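Local coordinates for DNA polymerase (PDB 2PY5), which copies viral DNA from a protein primer, displacing the other strand with high processivity and fidelity, and proofreads through a 3'-5' exonuclease activity, at residues Ser192-Gly197 against Leu386-Gly391; Ala256-Arg261 against Gly358-Phe363; Lys132-Phe137 against Ile170-Glu175; Leu262-Glu267 against Gly430-Ala435. The protein carries 2 engineered substitutions. All blocks are in the same frame, centred on the assembly; numbering follows the deposited sequence.

Contact 1. Residues Ser192-Gly197 against Leu386-Gly391. With EDO (1,2-ethanediol), chain H; nucleotides of chain C.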
# COMPACT_ATOMS: atom_id res chain seq x y z
N SER F 192 -7.78 4.51 -8.72
CA SER F 192 -8.77 5.19 -9.53
C SER F 192 -8.73 4.61 -10.94
O SER F 192 -9.78 4.39 -11.53
CB SER F 192 -8.49 6.69 -9.54
OG SER F 192 -9.54 7.41 -10.11
N ASP F 193 -7.54 4.31 -11.43
CA ASP F 193 -7.39 3.70 -12.77
C ASP F 193 -8.05 2.32 -12.77
O ASP F 193 -8.79 1.95 -13.72
CB ASP F 193 -5.92 3.55 -13.20
CG ASP F 193 -5.24 4.85 -13.52
OD1 ASP F 193 -5.88 5.73 -14.09
OD2 ASP F 193 -4.02 4.96 -13.25
N SER F 194 -7.79 1.55 -11.74
CA SER F 194 -8.35 0.19 -11.63
C SER F 194 -9.86 0.22 -11.63
O SER F 194 -10.53 -0.53 -12.34
CB SER F 194 -7.85 -0.53 -10.38
OG SER F 194 -6.55 -1.02 -10.55
N LEU F 195 -10.44 1.09 -10.81
CA LEU F 195 -11.89 1.16 -10.72
C LEU F 195 -12.53 1.62 -12.02
O LEU F 195 -13.57 1.09 -12.41
CB LEU F 195 -12.32 2.07 -9.55
CG LEU F 195 -13.81 2.11 -9.24
CD1 LEU F 195 -14.38 0.74 -8.94
CD2 LEU F 195 -14.11 3.09 -8.09
N LYS F 196 -11.92 2.59 -12.69
CA LYS F 196 -12.44 3.08 -13.96
C LYS F 196 -12.42 1.94 -14.98
O LYS F 196 -13.39 1.74 -15.72
CB LYS F 196 -11.64 4.28 -14.46
CG LYS F 196 -12.16 4.88 -15.75
CD LYS F 196 -11.53 4.25 -16.96
CE LYS F 196 -11.81 5.06 -18.21
NZ LYS F 196 -11.22 4.45 -19.41
N GLY F 197 -11.33 1.19 -15.01
CA GLY F 197 -11.18 0.05 -15.93
C GLY F 197 -12.22 -1.01 -15.69
O GLY F 197 -12.79 -1.56 -16.65
N LEU F 386 -4.64 -5.11 -11.72
CA LEU F 386 -5.21 -6.26 -11.01
C LEU F 386 -5.18 -6.06 -9.50
O LEU F 386 -6.10 -6.47 -8.79
CB LEU F 386 -4.44 -7.53 -11.38
CG LEU F 386 -4.71 -8.03 -12.79
CD1 LEU F 386 -3.64 -9.01 -13.24
CD2 LEU F 386 -6.11 -8.68 -12.89
N ASN F 387 -4.09 -5.46 -9.02
CA ASN F 387 -3.81 -5.40 -7.56
C ASN F 387 -4.50 -4.22 -6.86
O ASN F 387 -4.74 -4.27 -5.65
CB ASN F 387 -2.30 -5.34 -7.31
CG ASN F 387 -1.60 -6.65 -7.60
OD1 ASN F 387 -2.22 -7.72 -7.51
ND2 ASN F 387 -0.29 -6.58 -7.89
N SER F 388 -4.83 -3.17 -7.61
CA SER F 388 -5.31 -1.92 -7.04
C SER F 388 -6.84 -1.78 -7.05
O SER F 388 -7.37 -0.75 -6.61
CB SER F 388 -4.68 -0.73 -7.80
OG SER F 388 -3.27 -0.80 -7.86
N LEU F 389 -7.55 -2.81 -7.48
CA LEU F 389 -9.01 -2.74 -7.55
C LEU F 389 -9.74 -2.96 -6.20
O LEU F 389 -10.60 -2.16 -5.82
CB LEU F 389 -9.55 -3.76 -8.58
CG LEU F 389 -11.05 -3.70 -8.79
CD1 LEU F 389 -11.58 -2.32 -9.15
CD2 LEU F 389 -11.43 -4.72 -9.89
N TYR F 390 -9.45 -4.04 -5.47
CA TYR F 390 -10.34 -4.40 -4.37
C TYR F 390 -10.42 -3.30 -3.32
O TYR F 390 -11.48 -3.04 -2.72
CB TYR F 390 -9.99 -5.75 -3.72
CG TYR F 390 -8.93 -5.70 -2.64
CD1 TYR F 390 -9.25 -5.37 -1.33
CD2 TYR F 390 -7.61 -5.96 -2.94
CE1 TYR F 390 -8.30 -5.31 -0.36
CE2 TYR F 390 -6.63 -5.91 -1.96
CZ TYR F 390 -6.99 -5.57 -0.67
OH TYR F 390 -6.03 -5.53 0.31
N GLY F 391 -9.29 -2.65 -3.08
CA GLY F 391 -9.22 -1.66 -2.02
C GLY F 391 -10.14 -0.47 -2.23
O GLY F 391 -10.54 0.18 -1.28
C1 EDO H . 0.56 -10.22 -8.95
O1 EDO H . 1.20 -9.17 -8.20
C2 EDO H . 0.08 -9.66 -10.29
O2 EDO H . -1.27 -9.14 -10.29
P DC C 4 -7.34 6.73 -4.26
OP1 DC C 4 -6.03 6.11 -3.95
OP2 DC C 4 -7.86 6.76 -5.66
O5' DC C 4 -8.51 6.12 -3.39
C5' DC C 4 -8.29 5.89 -2.02
C4' DC C 4 -8.82 4.52 -1.66
O4' DC C 4 -8.09 3.48 -2.36
C3' DC C 4 -8.64 4.19 -0.19
O3' DC C 4 -9.72 4.72 0.53
C2' DC C 4 -8.65 2.67 -0.20
C1' DC C 4 -7.90 2.38 -1.49
N1 DC C 4 -6.46 2.14 -1.25
C2 DC C 4 -6.09 0.94 -0.61
O2 DC C 4 -6.96 0.14 -0.24
N3 DC C 4 -4.78 0.68 -0.40
C4 DC C 4 -3.86 1.56 -0.80
N4 DC C 4 -2.57 1.24 -0.57
C5 DC C 4 -4.20 2.77 -1.46
C6 DC C 4 -5.50 3.03 -1.66
P DA C 3 -10.40 10.15 -7.72
OP1 DA C 3 -9.46 9.77 -8.79
OP2 DA C 3 -11.76 9.56 -7.57
O5' DA C 3 -9.66 9.98 -6.31
C5' DA C 3 -8.28 10.19 -6.25
C4' DA C 3 -7.89 10.31 -4.79
O4' DA C 3 -8.52 11.48 -4.24
C3' DA C 3 -8.34 9.17 -3.89
O3' DA C 3 -7.27 8.25 -3.74
C2' DA C 3 -8.63 9.85 -2.55
C1' DA C 3 -8.95 11.30 -2.90
N9 DA C 3 -10.35 11.70 -2.96
C8 DA C 3 -11.37 11.05 -3.63
N7 DA C 3 -12.53 11.66 -3.58
C5 DA C 3 -12.26 12.80 -2.84
C6 DA C 3 -13.06 13.88 -2.41
N6 DA C 3 -14.36 13.98 -2.70
N1 DA C 3 -12.47 14.86 -1.68
C2 DA C 3 -11.16 14.75 -1.39
N3 DA C 3 -10.31 13.79 -1.74
C4 DA C 3 -10.92 12.84 -2.46
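Ser388 and Leu389 meet Ser194 and Leu195 where helix 376-387 gives way to the next short helix, with CA of Ser194 5.1 Å from CA of Leu389. Just before them, Asn387 turns its amide the other way, where it pairs with both hydroxyls of an ethanediol, probably from the crystallisation liquor; ND2 donates to O1 of that molecule at 3.0 Å, with an almost straight N-H...O angle of 174°, and OD1 accepts from O2. Ser388 offers its CB to the OG of Ser194, 3.3 Å away in the conformer given, while its own hydroxyl turns back to the carbonyl of Leu384. Leu389 follows with CG anti to the backbone N (chi1 -176°), which carries CD1 alongside the helix 190-202 backbone, 3.8 Å from CA of Leu195. The two leucine side chains lie roughly perpendicular, and their CD1 atoms are 4.2 Å apart. Tyr390 stacks on Tyr254, and the carbonyl of Gly391 borders the sugar of DC4 of chain C. At the DNA side of helix 190-202, Ser192 OG donates to OP1 of DA3 of chain C at 2.7 Å. The join is thus mostly nonpolar between the two segments. Ser194, modelled in two conformers, has in this one a hydroxyl bonded to the Met385 carbonyl, so a polar tie lies just beside the apolar packing, close to residues probably involved in binding template-primer DNA.

Contact 2. Residues Ala256-Arg261 against Gly358-Phe363; sequences AQMYSR and GLFKDF. With EDO (1,2-ethanediol), chain T; EDO (1,2-ethanediol), chain I.
A type I beta turn, Gly358 to Lys361, leads into helix 361-373 and seats Phe360 against Met258 near the C-terminal end of helix 253-260, a Met-aromatic contact. In B-family terms this is where the palm probably meets the base of the fingers. The Met258 methyl lies over one face of the Phe360 ring, displaced toward its rim: CE is 3.7 Å from the centroid and 18° off the normal. SD stands farther up over the same ring, so the contact is chiefly CH-pi. The chain reaches it by bending at its last torsion (chi3 80°). The Met258 carbonyl is also used, being hydrogen-bonded to two waters; one continues to Phe360 N, the other to Gly358 N and Arg261 O, and together they join the helix end to the turn. Beside this, Lys361 NZ donates to Tyr259 OH at 3.1 Å. Asp365 binds both groups, by a salt bridge to the lysine and a hydrogen bond to the phenol, so it holds the two ends together. The Lys361 carbonyl sits at the edge of the tyrosine ring, 3.8 Å from CE2 of Tyr259. Where the chain leaves the helix, Arg261 NE donates to Gln257 OE1 at 2.9 Å, with the acceptor in the guanidinium plane and an N-H...O angle of 177°.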
# COMPACT_ATOMS: atom_id res chain seq x y z
N ALA F 256 -7.50 -13.88 -6.96
CA ALA F 256 -8.04 -15.23 -6.89
C ALA F 256 -9.38 -15.25 -6.14
O ALA F 256 -10.31 -15.92 -6.57
CB ALA F 256 -7.06 -16.19 -6.24
N GLN F 257 -9.48 -14.52 -5.04
CA GLN F 257 -10.77 -14.47 -4.32
C GLN F 257 -11.86 -13.82 -5.17
O GLN F 257 -13.01 -14.29 -5.23
CB GLN F 257 -10.67 -13.74 -2.98
CG GLN F 257 -9.56 -14.18 -2.06
CD GLN F 257 -9.38 -15.66 -2.01
OE1 GLN F 257 -10.30 -16.40 -1.67
NE2 GLN F 257 -8.17 -16.12 -2.36
N MET F 258 -11.49 -12.73 -5.83
CA MET F 258 -12.41 -12.01 -6.72
C MET F 258 -12.90 -12.88 -7.87
O MET F 258 -14.06 -12.78 -8.29
CB MET F 258 -11.72 -10.73 -7.22
CG MET F 258 -11.39 -9.80 -6.06
SD MET F 258 -10.18 -8.53 -6.48
CE MET F 258 -11.27 -7.49 -7.27
N TYR F 259 -12.04 -13.76 -8.36
CA TYR F 259 -12.36 -14.56 -9.53
C TYR F 259 -13.34 -15.68 -9.22
O TYR F 259 -14.16 -16.01 -10.07
CB TYR F 259 -11.09 -15.17 -10.12
CG TYR F 259 -11.21 -15.55 -11.58
CD1 TYR F 259 -11.37 -16.87 -11.96
CD2 TYR F 259 -11.15 -14.58 -12.57
CE1 TYR F 259 -11.49 -17.23 -13.32
CE2 TYR F 259 -11.24 -14.92 -13.91
CZ TYR F 259 -11.42 -16.24 -14.28
OH TYR F 259 -11.51 -16.57 -15.61
N SER F 260 -13.28 -16.25 -8.01
CA SER F 260 -14.02 -17.50 -7.76
C SER F 260 -14.92 -17.55 -6.53
O SER F 260 -15.78 -18.44 -6.46
CB SER F 260 -13.07 -18.69 -7.72
OG SER F 260 -12.27 -18.68 -6.56
N ARG F 261 -14.80 -16.60 -5.61
CA ARG F 261 -15.60 -16.67 -4.39
C ARG F 261 -16.98 -16.04 -4.51
O ARG F 261 -17.21 -15.19 -5.35
CB ARG F 261 -14.89 -16.03 -3.19
CG ARG F 261 -13.55 -16.65 -2.88
CD ARG F 261 -13.65 -18.03 -2.28
NE ARG F 261 -12.38 -18.40 -1.65
CZ ARG F 261 -12.13 -19.55 -1.06
NH1 ARG F 261 -13.06 -20.51 -1.00
NH2 ARG F 261 -10.94 -19.76 -0.51
N GLY F 358 -18.32 -14.39 -10.16
CA GLY F 358 -18.12 -13.97 -11.54
C GLY F 358 -18.16 -12.48 -11.89
O GLY F 358 -17.98 -12.12 -13.06
N LEU F 359 -18.38 -11.61 -10.90
CA LEU F 359 -18.47 -10.17 -11.18
C LEU F 359 -17.17 -9.61 -11.75
O LEU F 359 -17.20 -8.61 -12.46
CB LEU F 359 -18.89 -9.38 -9.94
CG LEU F 359 -20.37 -9.50 -9.57
CD1 LEU F 359 -20.60 -9.08 -8.12
CD2 LEU F 359 -21.23 -8.68 -10.51
N PHE F 360 -16.03 -10.25 -11.43
CA PHE F 360 -14.72 -9.77 -11.84
C PHE F 360 -14.06 -10.56 -12.96
O PHE F 360 -12.92 -10.26 -13.33
CB PHE F 360 -13.77 -9.72 -10.63
CG PHE F 360 -14.26 -8.85 -9.53
CD1 PHE F 360 -14.98 -9.38 -8.47
CD2 PHE F 360 -14.05 -7.49 -9.59
CE1 PHE F 360 -15.41 -8.55 -7.47
CE2 PHE F 360 -14.52 -6.66 -8.59
CZ PHE F 360 -15.19 -7.20 -7.53
N LYS F 361 -14.77 -11.54 -13.51
CA LYS F 361 -14.18 -12.47 -14.48
C LYS F 361 -13.56 -11.73 -15.67
O LYS F 361 -12.39 -11.94 -16.00
CB LYS F 361 -15.21 -13.44 -15.00
CG LYS F 361 -14.63 -14.42 -15.98
CD LYS F 361 -15.61 -15.52 -16.30
CE LYS F 361 -15.26 -16.19 -17.60
NZ LYS F 361 -13.87 -16.73 -17.63
N ASP F 362 -14.35 -10.89 -16.33
CA ASP F 362 -13.88 -10.26 -17.56
C ASP F 362 -12.72 -9.30 -17.31
O ASP F 362 -11.80 -9.21 -18.12
CB ASP F 362 -15.03 -9.54 -18.29
CG ASP F 362 -16.06 -10.51 -18.87
OD1 ASP F 362 -15.77 -11.72 -19.04
OD2 ASP F 362 -17.18 -10.04 -19.18
N PHE F 363 -12.75 -8.58 -16.20
CA PHE F 363 -11.67 -7.63 -15.85
C PHE F 363 -10.39 -8.38 -15.58
O PHE F 363 -9.31 -8.03 -16.06
CB PHE F 363 -12.07 -6.82 -14.61
CG PHE F 363 -11.00 -5.86 -14.13
CD1 PHE F 363 -10.87 -4.61 -14.71
CD2 PHE F 363 -10.12 -6.21 -13.10
CE1 PHE F 363 -9.87 -3.72 -14.29
CE2 PHE F 363 -9.13 -5.31 -12.67
CZ PHE F 363 -9.03 -4.06 -13.25
C1 EDO T . -8.42 -19.46 -3.18
O1 EDO T . -7.15 -18.81 -3.32
C2 EDO T . -9.37 -19.05 -4.31
O2 EDO T . -8.86 -19.47 -5.58
C1 EDO I . -18.70 -20.02 -5.05
O1 EDO I . -19.46 -20.56 -3.96
C2 EDO I . -17.34 -20.72 -5.13
O2 EDO I . -16.91 -20.89 -6.49
O HOH W 1 -16.51 -14.02 -7.68
O HOH W 2 -15.43 -12.94 -10.60

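Contact 3. Residues Lys132-Phe137 against Ile170-Glu175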
# COMPACT_ATOMS: atom_id res chain seq x y z
N LYS F 132 13.11 1.31 -7.82
CA LYS F 132 12.37 0.09 -8.14
C LYS F 132 11.59 0.25 -9.44
O LYS F 132 11.54 -0.67 -10.26
CB LYS F 132 11.44 -0.31 -7.00
CG LYS F 132 10.61 -1.54 -7.28
CD LYS F 132 10.04 -2.16 -6.01
CE LYS F 132 9.02 -3.24 -6.34
NZ LYS F 132 9.59 -4.33 -7.17
N ILE F 133 10.98 1.42 -9.63
CA ILE F 133 10.33 1.74 -10.90
C ILE F 133 11.29 1.59 -12.07
O ILE F 133 10.97 0.97 -13.06
CB ILE F 133 9.74 3.17 -10.90
CG1 ILE F 133 8.58 3.25 -9.91
CG2 ILE F 133 9.26 3.54 -12.32
CD1 ILE F 133 8.15 4.66 -9.53
N ALA F 134 12.49 2.13 -11.94
CA ALA F 134 13.46 2.02 -13.04
C ALA F 134 13.79 0.56 -13.34
O ALA F 134 13.84 0.15 -14.49
CB ALA F 134 14.72 2.82 -12.73
N LYS F 135 13.99 -0.23 -12.29
CA LYS F 135 14.31 -1.64 -12.44
C LYS F 135 13.19 -2.41 -13.14
O LYS F 135 13.40 -3.06 -14.16
CB LYS F 135 14.58 -2.26 -11.07
N ASP F 136 11.99 -2.30 -12.57
CA ASP F 136 10.84 -3.09 -13.03
C ASP F 136 10.31 -2.62 -14.39
O ASP F 136 9.81 -3.44 -15.19
CB ASP F 136 9.70 -3.03 -12.00
CG ASP F 136 10.06 -3.71 -10.69
OD1 ASP F 136 10.99 -4.55 -10.66
OD2 ASP F 136 9.39 -3.39 -9.68
N PHE F 137 10.42 -1.33 -14.66
CA PHE F 137 9.95 -0.75 -15.93
C PHE F 137 11.03 -0.76 -17.01
O PHE F 137 10.79 -0.30 -18.12
CB PHE F 137 9.44 0.69 -15.73
CG PHE F 137 8.05 0.78 -15.12
CD1 PHE F 137 7.77 0.23 -13.88
CD2 PHE F 137 7.04 1.47 -15.79
CE1 PHE F 137 6.49 0.32 -13.33
CE2 PHE F 137 5.76 1.57 -15.23
CZ PHE F 137 5.49 1.01 -14.01
N ILE F 170 14.33 12.55 -12.46
CA ILE F 170 13.12 13.11 -13.10
C ILE F 170 12.80 12.38 -14.41
O ILE F 170 11.64 12.26 -14.78
CB ILE F 170 13.20 14.65 -13.30
CG1 ILE F 170 14.30 15.07 -14.29
CG2 ILE F 170 13.38 15.33 -11.93
CD1 ILE F 170 14.49 16.60 -14.37
N GLN F 171 13.81 11.86 -15.11
CA GLN F 171 13.57 11.17 -16.37
C GLN F 171 12.97 9.79 -16.15
O GLN F 171 12.17 9.34 -16.95
CB GLN F 171 14.85 11.08 -17.21
CG GLN F 171 14.61 10.44 -18.58
CD GLN F 171 15.75 10.61 -19.57
OE1 GLN F 171 15.87 9.83 -20.52
NE2 GLN F 171 16.57 11.61 -19.36
N ILE F 172 13.37 9.11 -15.07
CA ILE F 172 12.76 7.80 -14.74
C ILE F 172 11.24 7.97 -14.56
O ILE F 172 10.45 7.22 -15.16
CB ILE F 172 13.37 7.19 -13.47
CG1 ILE F 172 14.78 6.67 -13.75
CG2 ILE F 172 12.47 6.04 -12.93
CD1 ILE F 172 15.63 6.52 -12.51
N ILE F 173 10.85 8.94 -13.74
CA ILE F 173 9.43 9.18 -13.49
C ILE F 173 8.72 9.70 -14.77
O ILE F 173 7.61 9.27 -15.07
CB ILE F 173 9.21 10.11 -12.28
CG1 ILE F 173 9.68 9.41 -10.99
CG2 ILE F 173 7.74 10.50 -12.17
CD1 ILE F 173 9.01 8.04 -10.68
N ALA F 174 9.37 10.56 -15.55
CA ALA F 174 8.80 10.97 -16.84
C ALA F 174 8.54 9.79 -17.76
O ALA F 174 7.48 9.70 -18.38
CB ALA F 174 9.71 11.98 -17.55
N GLU F 175 9.51 8.89 -17.87
CA GLU F 175 9.38 7.73 -18.76
C GLU F 175 8.26 6.79 -18.29
O GLU F 175 7.48 6.29 -19.09
CB GLU F 175 10.71 6.97 -18.86
CG GLU F 175 11.79 7.76 -19.64
CD GLU F 175 13.16 7.09 -19.65
OE1 GLU F 175 13.40 6.17 -18.84
OE2 GLU F 175 14.00 7.47 -20.50
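Ala134 and Ile172 mark the closest backbone approach of two inclined helices, their CA atoms 6.1 Å apart while the axes of helix 132-136 and helix 170-175 come within 9.8 Å at a crossing angle of 54°. This nearest CA pair has the small Ala134 on one side: its methyl lies against the broad side of Ile172, with CB 3.8 Å from CD1 of Ile172 and nearly as close to its CG2. Ile133 covers the neighbouring part of the interface with two branches. Its CG2 approaches CG2 of Ile172 at 4.1 Å, whereas its CD1 reaches past to CD1 of Ile173, 3.7 Å away. Ile173 meets it because its chain folds at the second torsion (chi2 -57°), swinging CD1 toward the partner helix although its CB starts off along the flank; the Ile133 and Ile173 side chains meet nearly at 90° to one another. Ile133 CG2 also lies over one face of the Phe137 ring, whose own neighbours include Ala377 and Leu381 of helix 376-387. On the far side of the short helix, Lys132 NZ makes a salt bridge to Asp136 OD2 at 2.7 Å, through the syn lone pair of the carboxylate. Helix 160-182 carries Asp169, a magnesium-binding residue of the exonuclease, immediately before Ile170, and Ile173 also neighbours His61 and Ser122. The contact is purely aliphatic and buried, so the fit of methyl groups, not directional bonds, holds these two segments together beside the exonuclease site.

Contact 4. Residues Leu262-Glu267 against Gly430-Ala435; sequences LLPYGE and GVFITA
Leu263 and Pro264, consecutive residues of a short strand, receive Phe432 of the helix between them. The projecting knuckle is the Phe432 CB: it lies in the dip formed by Leu263 CD2, 3.9 Å away, and Pro264 CD, 3.7 Å away. Beyond it the aromatic ring slants past the proline, and Pro264 CG rests 3.7 Å from CD1 of Phe432 in an oblique approach. The rigid pyrrolidine therefore presents two neighbouring carbons to one side chain. Leu263 fills the other side of the bump. Its CG is anti to the carbonyl carbon (chi1 -62°), which brings CD2 to the helix although CB sets out alongside it; that methyl also touches Ile433 CG1 at 4.1 Å, reaching the shallow hollow between Phe432 and Ile433. The Leu263 and Phe432 side chains point opposite ways as they pass. The two chains likewise run antiparallel, at 177° between strand 263-265 and helix 430-435, with their axes 7.8 Å apart, a spacing consistent with contact being made at CB of Phe432 and at the proline ring. Leu283 of strand 283-294 touches both Pro264 and Phe432, and Phe360 touches Leu263. Strand 263-265 pairs antiparallel with strand 340-356 through Leu263 with Thr356 and Tyr265 with Lys354, so helix 427-447 lies against this sheet, with Leu262 O also bonded to Trp436 NE1.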
# COMPACT_ATOMS: atom_id res chain seq x y z
N LEU F 262 -17.89 -16.52 -3.68
CA LEU F 262 -19.21 -15.90 -3.54
C LEU F 262 -19.07 -14.54 -2.89
O LEU F 262 -18.59 -14.43 -1.76
CB LEU F 262 -20.12 -16.79 -2.70
CG LEU F 262 -21.59 -16.41 -2.62
CD1 LEU F 262 -22.28 -16.52 -4.00
CD2 LEU F 262 -22.27 -17.30 -1.58
N LEU F 263 -19.50 -13.50 -3.59
CA LEU F 263 -19.30 -12.12 -3.15
C LEU F 263 -20.59 -11.31 -3.17
O LEU F 263 -21.49 -11.59 -3.97
CB LEU F 263 -18.22 -11.44 -3.98
CG LEU F 263 -16.81 -12.03 -3.91
CD1 LEU F 263 -15.88 -11.46 -4.99
CD2 LEU F 263 -16.25 -11.79 -2.50
N PRO F 264 -20.70 -10.32 -2.29
CA PRO F 264 -21.97 -9.60 -2.11
C PRO F 264 -22.23 -8.54 -3.16
O PRO F 264 -21.30 -7.91 -3.68
CB PRO F 264 -21.76 -8.93 -0.74
CG PRO F 264 -20.33 -8.61 -0.75
CD PRO F 264 -19.68 -9.81 -1.34
N TYR F 265 -23.52 -8.29 -3.42
CA TYR F 265 -23.93 -7.15 -4.23
C TYR F 265 -25.33 -6.69 -3.80
O TYR F 265 -26.03 -7.38 -3.01
CB TYR F 265 -23.89 -7.50 -5.73
CG TYR F 265 -25.02 -8.39 -6.18
CD1 TYR F 265 -26.19 -7.85 -6.71
CD2 TYR F 265 -24.93 -9.77 -6.08
CE1 TYR F 265 -27.23 -8.66 -7.12
CE2 TYR F 265 -26.00 -10.60 -6.49
CZ TYR F 265 -27.14 -10.02 -6.98
OH TYR F 265 -28.20 -10.84 -7.41
N GLY F 266 -25.74 -5.55 -4.34
CA GLY F 266 -27.07 -5.03 -4.13
C GLY F 266 -27.35 -4.37 -2.81
O GLY F 266 -26.45 -4.18 -1.98
N GLU F 267 -28.62 -4.02 -2.60
CA GLU F 267 -29.04 -3.34 -1.38
C GLU F 267 -29.12 -4.38 -0.28
O GLU F 267 -29.80 -5.40 -0.45
CB GLU F 267 -30.41 -2.68 -1.54
CG GLU F 267 -30.79 -1.78 -0.35
CD GLU F 267 -29.89 -0.52 -0.21
OE1 GLU F 267 -29.50 0.04 -1.25
OE2 GLU F 267 -29.59 -0.10 0.95
N GLY F 430 -15.38 -5.08 -0.35
CA GLY F 430 -14.08 -5.10 0.31
C GLY F 430 -14.06 -6.02 1.51
O GLY F 430 -13.11 -6.80 1.72
N VAL F 431 -15.10 -5.94 2.34
CA VAL F 431 -15.19 -6.77 3.54
C VAL F 431 -15.03 -8.25 3.18
O VAL F 431 -14.27 -8.99 3.81
CB VAL F 431 -16.53 -6.55 4.26
CG1 VAL F 431 -16.82 -7.67 5.25
CG2 VAL F 431 -16.56 -5.15 4.92
N PHE F 432 -15.74 -8.70 2.14
CA PHE F 432 -15.71 -10.10 1.78
C PHE F 432 -14.50 -10.55 0.98
O PHE F 432 -14.06 -11.69 1.08
CB PHE F 432 -17.01 -10.48 1.08
CG PHE F 432 -18.12 -10.75 2.05
CD1 PHE F 432 -18.92 -9.71 2.53
CD2 PHE F 432 -18.34 -12.03 2.54
CE1 PHE F 432 -19.93 -9.98 3.45
CE2 PHE F 432 -19.34 -12.28 3.47
CZ PHE F 432 -20.13 -11.25 3.92
N ILE F 433 -13.93 -9.64 0.20
CA ILE F 433 -12.72 -10.01 -0.53
C ILE F 433 -11.60 -10.31 0.46
O ILE F 433 -10.92 -11.34 0.34
CB ILE F 433 -12.32 -8.96 -1.56
CG1 ILE F 433 -13.30 -8.97 -2.75
CG2 ILE F 433 -10.87 -9.22 -2.07
CD1 ILE F 433 -13.19 -7.75 -3.66
N THR F 434 -11.42 -9.44 1.46
CA THR F 434 -10.35 -9.68 2.45
C THR F 434 -10.70 -10.86 3.38
O THR F 434 -9.81 -11.63 3.77
CB THR F 434 -10.00 -8.44 3.24
OG1 THR F 434 -11.13 -8.04 4.04
CG2 THR F 434 -9.56 -7.30 2.33
N ALA F 435 -11.99 -11.06 3.67
CA ALA F 435 -12.43 -12.19 4.51
C ALA F 435 -12.11 -13.52 3.85
O ALA F 435 -11.55 -14.41 4.47
CB ALA F 435 -13.92 -12.09 4.86

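Contacts 1, 2 and 4 form one continuous cluster, their centres 11 to 16 Å apart; contacts 2 and 4 lie in the polymerisation region, and contact 1 joins it to region 192-229. Leu389 packs on Met258, Phe360 and Phe363, joining contacts 1 and 2; Ile433 bridges contacts 2 and 4 through Met258 and also meets Tyr390 of contact 1. Contact 3, in the exonuclease region, stands apart, its centre 21 Å from that of contact 1 and 36 Å from that of contact 4. It closes first along the chain, and helix 160-182 is followed directly by helix 190-202 of contact 1. Contact 4 alternates in sequence with contacts 1 and 2, so distant chain segments interlock around residues probably involved in nucleotide selection and template-primer binding.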